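Local coordinates for actin-binding protein, cofilin/tropomyosin family protein, putative (Entamoeba histolytica, PDB 4LIZ) that binds actin filaments and stabilises them, and may thereby contribute to phagocytosis and pseudopod formation, at residues L55-T67 with K78-K90. Residues are numbered along the deposited sequence; the frame is centred on the assembly and turned at random.
Sequences LKEDALQFAYYRT and KFVFISWAGEGIK
Trp84 is gripped by the turn that leads into strand 60-69. Its NE1 donates to Lys56 O at 2.8 Å, a bond lying in the indole plane but coming from above the carbonyl plane; Ala59 N reaches the same oxygen from the opposite face and closes a type I turn. Leu55 sets its CB over the centre of the six-membered ring, 4.0 Å from the centroid, while the backbone N of Gly86 lies over the rim of the opposite face. The indole swings out opposite the backbone N of Trp84 (chi1 166°) and lies alongside Gln61, whose OE1 takes the N-H of Lys56 on a lone pair and whose NE2 is held by Asp41 and Ala54.

From here backbone bonds pair the strands in antiparallel register, Gln61 with Trp84 through to Thr67 with Lys78. On the same sheet face as Trp84, Val80 CB sits over one face of the Tyr65 ring, 3.8 Å from its centroid, and Ile82 CD1 meets the ring edge. The opposite face carries Tyr64, whose OH lies 3.5 Å from Phe79 CG and bonds to Asn111 O; Phe62 CD2 touches Phe81 CZ, next to helix 92-108.

Packing thins toward solvent at Glu57, Asp58, Glu87 and Lys90, where Gly88 N bonds to Glu57 O (2.8 Å) and a water links Asp58 O to Lys90 N. The arrangement is the central antiparallel hairpin of the ADF-homology fold, a mixed sheet flanked by helices.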
loop_
_atom_site.group_PDB
_atom_site.type_symbol
_atom_site.label_atom_id
_atom_site.label_comp_id
_atom_site.label_asym_id
_atom_site.label_seq_id
_atom_site.Cartn_x
_atom_site.Cartn_y
_atom_site.Cartn_z
ATOM N N LEU A 55 0.351 -0.896 -10.324
ATOM C CA LEU A 55 -0.476 -2.059 -9.987
ATOM C C LEU A 55 -0.808 -2.887 -11.239
ATOM O O LEU A 55 -1.329 -2.253 -12.165
ATOM C CB LEU A 55 -1.699 -1.625 -9.257
ATOM C CG LEU A 55 -1.463 -1.004 -7.887
ATOM C CD1 LEU A 55 -2.756 -0.466 -7.241
ATOM C CD2 LEU A 55 -0.806 -1.950 -6.943
ATOM N N LYS A 56 -0.603 -4.153 -11.232
ATOM C CA LYS A 56 -0.696 -5.014 -12.441
ATOM C C LYS A 56 -1.902 -5.951 -12.296
ATOM O O LYS A 56 -2.182 -6.518 -11.244
ATOM C CB LYS A 56 0.573 -5.773 -12.618
ATOM C CG LYS A 56 1.851 -4.962 -12.783
ATOM C CD LYS A 56 1.678 -3.912 -13.899
ATOM C CE LYS A 56 2.939 -3.049 -14.043
ATOM N NZ LYS A 56 2.496 -1.721 -14.525
ATOM N N GLU A 57 -2.658 -6.035 -13.396
ATOM C CA GLU A 57 -3.875 -6.829 -13.409
ATOM C C GLU A 57 -3.695 -8.265 -13.079
ATOM O O GLU A 57 -4.635 -8.898 -12.535
ATOM C CB GLU A 57 -4.468 -6.757 -14.862
ATOM C CG GLU A 57 -5.913 -7.292 -14.888
ATOM C CD GLU A 57 -6.450 -7.644 -16.255
ATOM O OE1 GLU A 57 -5.923 -7.120 -17.272
ATOM O OE2 GLU A 57 -7.427 -8.436 -16.258
ATOM N N ASP A 58 -2.550 -8.814 -13.269
ATOM C CA ASP A 58 -2.261 -10.210 -12.977
ATOM C C ASP A 58 -1.472 -10.518 -11.736
ATOM O O ASP A 58 -0.913 -11.604 -11.573
ATOM C CB ASP A 58 -1.645 -10.893 -14.191
ATOM C CG ASP A 58 -0.270 -10.406 -14.479
ATOM O OD1 ASP A 58 0.100 -9.334 -13.961
ATOM O OD2 ASP A 58 0.469 -11.112 -15.182
ATOM N N ALA A 59 -1.416 -9.504 -10.798
ATOM C CA ALA A 59 -0.548 -9.613 -9.678
ATOM C C ALA A 59 -1.250 -9.423 -8.324
ATOM O O ALA A 59 -2.234 -8.713 -8.248
ATOM C CB ALA A 59 0.602 -8.562 -9.807
ATOM N N LEU A 60 -0.596 -9.969 -7.329
ATOM C CA LEU A 60 -0.889 -9.678 -5.892
ATOM C C LEU A 60 0.184 -8.655 -5.435
ATOM O O LEU A 60 1.370 -8.962 -5.514
ATOM C CB LEU A 60 -0.772 -10.995 -5.094
ATOM C CG LEU A 60 -1.444 -10.911 -3.739
ATOM C CD1 LEU A 60 -1.322 -12.219 -2.897
ATOM C CD2 LEU A 60 -0.766 -9.971 -2.870
ATOM N N GLN A 61 -0.242 -7.514 -4.965
ATOM C CA GLN A 61 0.691 -6.430 -4.580
ATOM C C GLN A 61 0.226 -5.728 -3.331
ATOM O O GLN A 61 -0.943 -5.909 -2.900
ATOM C CB GLN A 61 0.888 -5.462 -5.737
ATOM C CG GLN A 61 1.585 -6.024 -6.979
ATOM C CD GLN A 61 1.400 -5.169 -8.180
ATOM O OE1 GLN A 61 0.339 -5.063 -8.738
ATOM N NE2 GLN A 61 2.446 -4.402 -8.490
ATOM N N PHE A 62 1.069 -4.920 -2.700
ATOM C CA PHE A 62 0.732 -4.042 -1.643
ATOM C C PHE A 62 1.232 -2.657 -1.895
ATOM O O PHE A 62 2.255 -2.569 -2.605
ATOM C CB PHE A 62 1.279 -4.523 -0.287
ATOM C CG PHE A 62 0.780 -5.913 0.111
ATOM C CD1 PHE A 62 1.489 -7.044 -0.185
ATOM C CD2 PHE A 62 -0.383 -5.992 0.834
ATOM C CE1 PHE A 62 0.980 -8.346 0.118
ATOM C CE2 PHE A 62 -0.821 -7.244 1.212
ATOM C CZ PHE A 62 -0.166 -8.347 0.866
ATOM N N ALA A 63 0.672 -1.635 -1.405
ATOM C CA ALA A 63 1.160 -0.322 -1.589
ATOM C C ALA A 63 1.000 0.471 -0.356
ATOM O O ALA A 63 0.095 0.290 0.496
ATOM C CB ALA A 63 0.533 0.386 -2.805
ATOM N N TYR A 64 1.830 1.503 -0.176
ATOM C CA TYR A 64 1.842 2.367 0.946
ATOM C C TYR A 64 2.306 3.759 0.548
ATOM O O TYR A 64 3.357 3.851 -0.076
ATOM C CB TYR A 64 2.783 1.769 2.039
ATOM C CG TYR A 64 2.814 2.542 3.333
ATOM C CD1 TYR A 64 1.738 2.630 4.171
ATOM C CD2 TYR A 64 4.015 3.117 3.742
ATOM C CE1 TYR A 64 1.802 3.267 5.400
ATOM C CE2 TYR A 64 4.118 3.764 5.001
ATOM C CZ TYR A 64 3.002 3.829 5.802
ATOM O OH TYR A 64 3.062 4.383 7.119
ATOM N N TYR A 65 1.543 4.795 0.822
ATOM C CA TYR A 65 1.920 6.143 0.446
ATOM C C TYR A 65 1.448 7.195 1.453
ATOM O O TYR A 65 0.570 6.972 2.211
ATOM C CB TYR A 65 1.443 6.502 -0.986
ATOM C CG TYR A 65 -0.042 6.679 -1.194
ATOM C CD1 TYR A 65 -0.626 7.902 -1.129
ATOM C CD2 TYR A 65 -0.834 5.599 -1.464
ATOM C CE1 TYR A 65 -1.973 8.054 -1.319
ATOM C CE2 TYR A 65 -2.181 5.742 -1.679
ATOM C CZ TYR A 65 -2.733 6.975 -1.591
ATOM O OH TYR A 65 -4.058 7.167 -1.763
ATOM N N ARG A 66 2.096 8.346 1.368
ATOM C CA ARG A 66 1.778 9.475 2.200
ATOM C C ARG A 66 1.004 10.490 1.400
ATOM O O ARG A 66 1.176 10.619 0.231
ATOM C CB ARG A 66 3.002 10.137 2.819
ATOM C CG ARG A 66 3.929 10.783 1.847
ATOM C CD ARG A 66 5.187 11.236 2.549
ATOM N NE ARG A 66 5.013 12.408 3.368
ATOM C CZ ARG A 66 5.550 12.596 4.566
ATOM N NH1 ARG A 66 6.267 11.667 5.146
ATOM N NH2 ARG A 66 5.349 13.743 5.165
ATOM N N THR A 67 0.106 11.161 2.097
ATOM C CA THR A 67 -0.739 12.184 1.534
ATOM C C THR A 67 -1.039 13.251 2.604
ATOM O O THR A 67 -0.641 13.124 3.662
ATOM C CB THR A 67 -2.005 11.590 0.869
ATOM O OG1 THR A 67 -2.664 12.581 0.093
ATOM C CG2 THR A 67 -2.938 11.077 1.864
ATOM N N LYS A 78 -0.987 11.964 6.269
ATOM C CA LYS A 78 -1.765 10.771 6.475
ATOM C C LYS A 78 -1.140 9.685 5.593
ATOM O O LYS A 78 -0.529 9.955 4.577
ATOM C CB LYS A 78 -3.188 10.969 5.940
ATOM C CG LYS A 78 -3.911 12.102 6.705
ATOM C CD LYS A 78 -4.324 11.690 8.071
ATOM C CE LYS A 78 -5.201 12.806 8.697
ATOM N NZ LYS A 78 -5.692 12.389 10.030
ATOM N N PHE A 79 -1.264 8.434 6.044
ATOM C CA PHE A 79 -0.699 7.303 5.353
ATOM C C PHE A 79 -1.784 6.364 4.905
ATOM O O PHE A 79 -2.731 6.067 5.666
ATOM C CB PHE A 79 0.285 6.586 6.236
ATOM C CG PHE A 79 1.428 7.455 6.679
ATOM C CD1 PHE A 79 2.396 7.912 5.799
ATOM C CD2 PHE A 79 1.497 7.874 8.010
ATOM C CE1 PHE A 79 3.379 8.763 6.222
ATOM C CE2 PHE A 79 2.492 8.745 8.412
ATOM C CZ PHE A 79 3.424 9.175 7.524
ATOM N N VAL A 80 -1.693 5.897 3.683
ATOM C CA VAL A 80 -2.677 5.004 3.024
ATOM C C VAL A 80 -2.002 3.677 2.795
ATOM O O VAL A 80 -0.954 3.596 2.151
ATOM C CB VAL A 80 -3.185 5.615 1.729
ATOM C CG1 VAL A 80 -4.177 4.666 1.061
ATOM C CG2 VAL A 80 -3.846 7.001 1.947
ATOM N N PHE A 81 -2.639 2.557 3.201
ATOM C CA PHE A 81 -2.241 1.187 2.975
ATOM C C PHE A 81 -3.198 0.544 2.029
ATOM O O PHE A 81 -4.401 0.522 2.289
ATOM C CB PHE A 81 -2.073 0.380 4.266
ATOM C CG PHE A 81 -1.878 -1.065 4.054
ATOM C CD1 PHE A 81 -0.771 -1.599 3.414
ATOM C CD2 PHE A 81 -2.815 -2.000 4.518
ATOM C CE1 PHE A 81 -0.553 -2.968 3.224
ATOM C CE2 PHE A 81 -2.640 -3.328 4.319
ATOM C CZ PHE A 81 -1.508 -3.839 3.701
ATOM N N ILE A 82 -2.750 -0.032 0.938
ATOM C CA ILE A 82 -3.580 -0.727 -0.040
ATOM C C ILE A 82 -3.084 -2.116 -0.183
ATOM O O ILE A 82 -1.878 -2.436 -0.386
ATOM C CB ILE A 82 -3.479 -0.056 -1.427
ATOM C CG1 ILE A 82 -4.118 1.316 -1.341
ATOM C CG2 ILE A 82 -4.036 -0.944 -2.498
ATOM C CD1 ILE A 82 -3.711 2.265 -2.449
ATOM N N SER A 83 -3.983 -3.133 -0.145
ATOM C CA SER A 83 -3.773 -4.476 -0.661
ATOM C C SER A 83 -4.421 -4.628 -2.040
ATOM O O SER A 83 -5.511 -4.100 -2.243
ATOM C CB SER A 83 -4.219 -5.552 0.353
ATOM O OG SER A 83 -5.606 -5.451 0.563
ATOM N N TRP A 84 -3.765 -5.305 -2.957
ATOM C CA TRP A 84 -4.203 -5.381 -4.319
ATOM C C TRP A 84 -4.147 -6.822 -4.752
ATOM O O TRP A 84 -3.114 -7.511 -4.717
ATOM C CB TRP A 84 -3.250 -4.573 -5.262
ATOM C CG TRP A 84 -3.405 -4.824 -6.743
ATOM C CD1 TRP A 84 -2.712 -5.646 -7.460
ATOM C CD2 TRP A 84 -4.369 -4.182 -7.585
ATOM N NE1 TRP A 84 -3.094 -5.579 -8.797
ATOM C CE2 TRP A 84 -4.118 -4.654 -8.882
ATOM C CE3 TRP A 84 -5.347 -3.218 -7.393
ATOM C CZ2 TRP A 84 -4.906 -4.190 -9.968
ATOM C CZ3 TRP A 84 -6.125 -2.751 -8.462
ATOM C CH2 TRP A 84 -5.875 -3.263 -9.738
ATOM N N ALA A 85 -5.280 -7.358 -5.326
ATOM C CA ALA A 85 -5.388 -8.661 -5.905
ATOM C C ALA A 85 -6.035 -8.479 -7.251
ATOM O O ALA A 85 -7.263 -8.362 -7.339
ATOM C CB ALA A 85 -6.275 -9.615 -5.042
ATOM N N GLY A 86 -5.224 -8.413 -8.294
ATOM C CA GLY A 86 -5.707 -8.138 -9.640
ATOM C C GLY A 86 -6.665 -9.251 -10.115
ATOM O O GLY A 86 -6.462 -10.421 -9.726
ATOM N N GLU A 87 -7.549 -8.802 -10.994
ATOM C CA GLU A 87 -8.593 -9.760 -11.461
ATOM C C GLU A 87 -8.026 -10.769 -12.407
ATOM O O GLU A 87 -8.702 -11.814 -12.655
ATOM C CB GLU A 87 -9.773 -9.022 -12.047
ATOM C CG GLU A 87 -10.508 -8.395 -10.856
ATOM C CD GLU A 87 -11.635 -7.423 -11.236
ATOM O OE1 GLU A 87 -11.874 -7.163 -12.446
ATOM O OE2 GLU A 87 -12.281 -6.873 -10.287
ATOM N N GLY A 88 -6.827 -10.610 -12.913
ATOM C CA GLY A 88 -6.070 -11.498 -13.806
ATOM C C GLY A 88 -5.172 -12.491 -13.147
ATOM O O GLY A 88 -4.476 -13.204 -13.770
ATOM N N ILE A 89 -5.107 -12.525 -11.783
ATOM C CA ILE A 89 -4.243 -13.477 -11.124
ATOM C C ILE A 89 -4.651 -14.917 -11.569
ATOM O O ILE A 89 -5.861 -15.259 -11.535
ATOM C CB ILE A 89 -4.393 -13.342 -9.577
ATOM C CG1 ILE A 89 -3.670 -12.082 -9.035
ATOM C CG2 ILE A 89 -3.754 -14.537 -8.929
ATOM C CD1 ILE A 89 -4.031 -11.788 -7.606
ATOM N N LYS A 90 -3.659 -15.642 -11.972
ATOM C CA LYS A 90 -3.906 -16.974 -12.579
ATOM C C LYS A 90 -4.043 -18.028 -11.525
ATOM O O LYS A 90 -4.814 -18.953 -11.735
ATOM C CB LYS A 90 -2.746 -17.332 -13.556
ATOM C CG LYS A 90 -2.662 -16.451 -14.822
ATOM C CD LYS A 90 -4.000 -16.095 -15.492
ATOM C CE LYS A 90 -3.844 -15.045 -16.653
ATOM N NZ LYS A 90 -3.864 -13.522 -16.374
HETATM O O HOH W 1 -1.022 -14.360 -12.252
#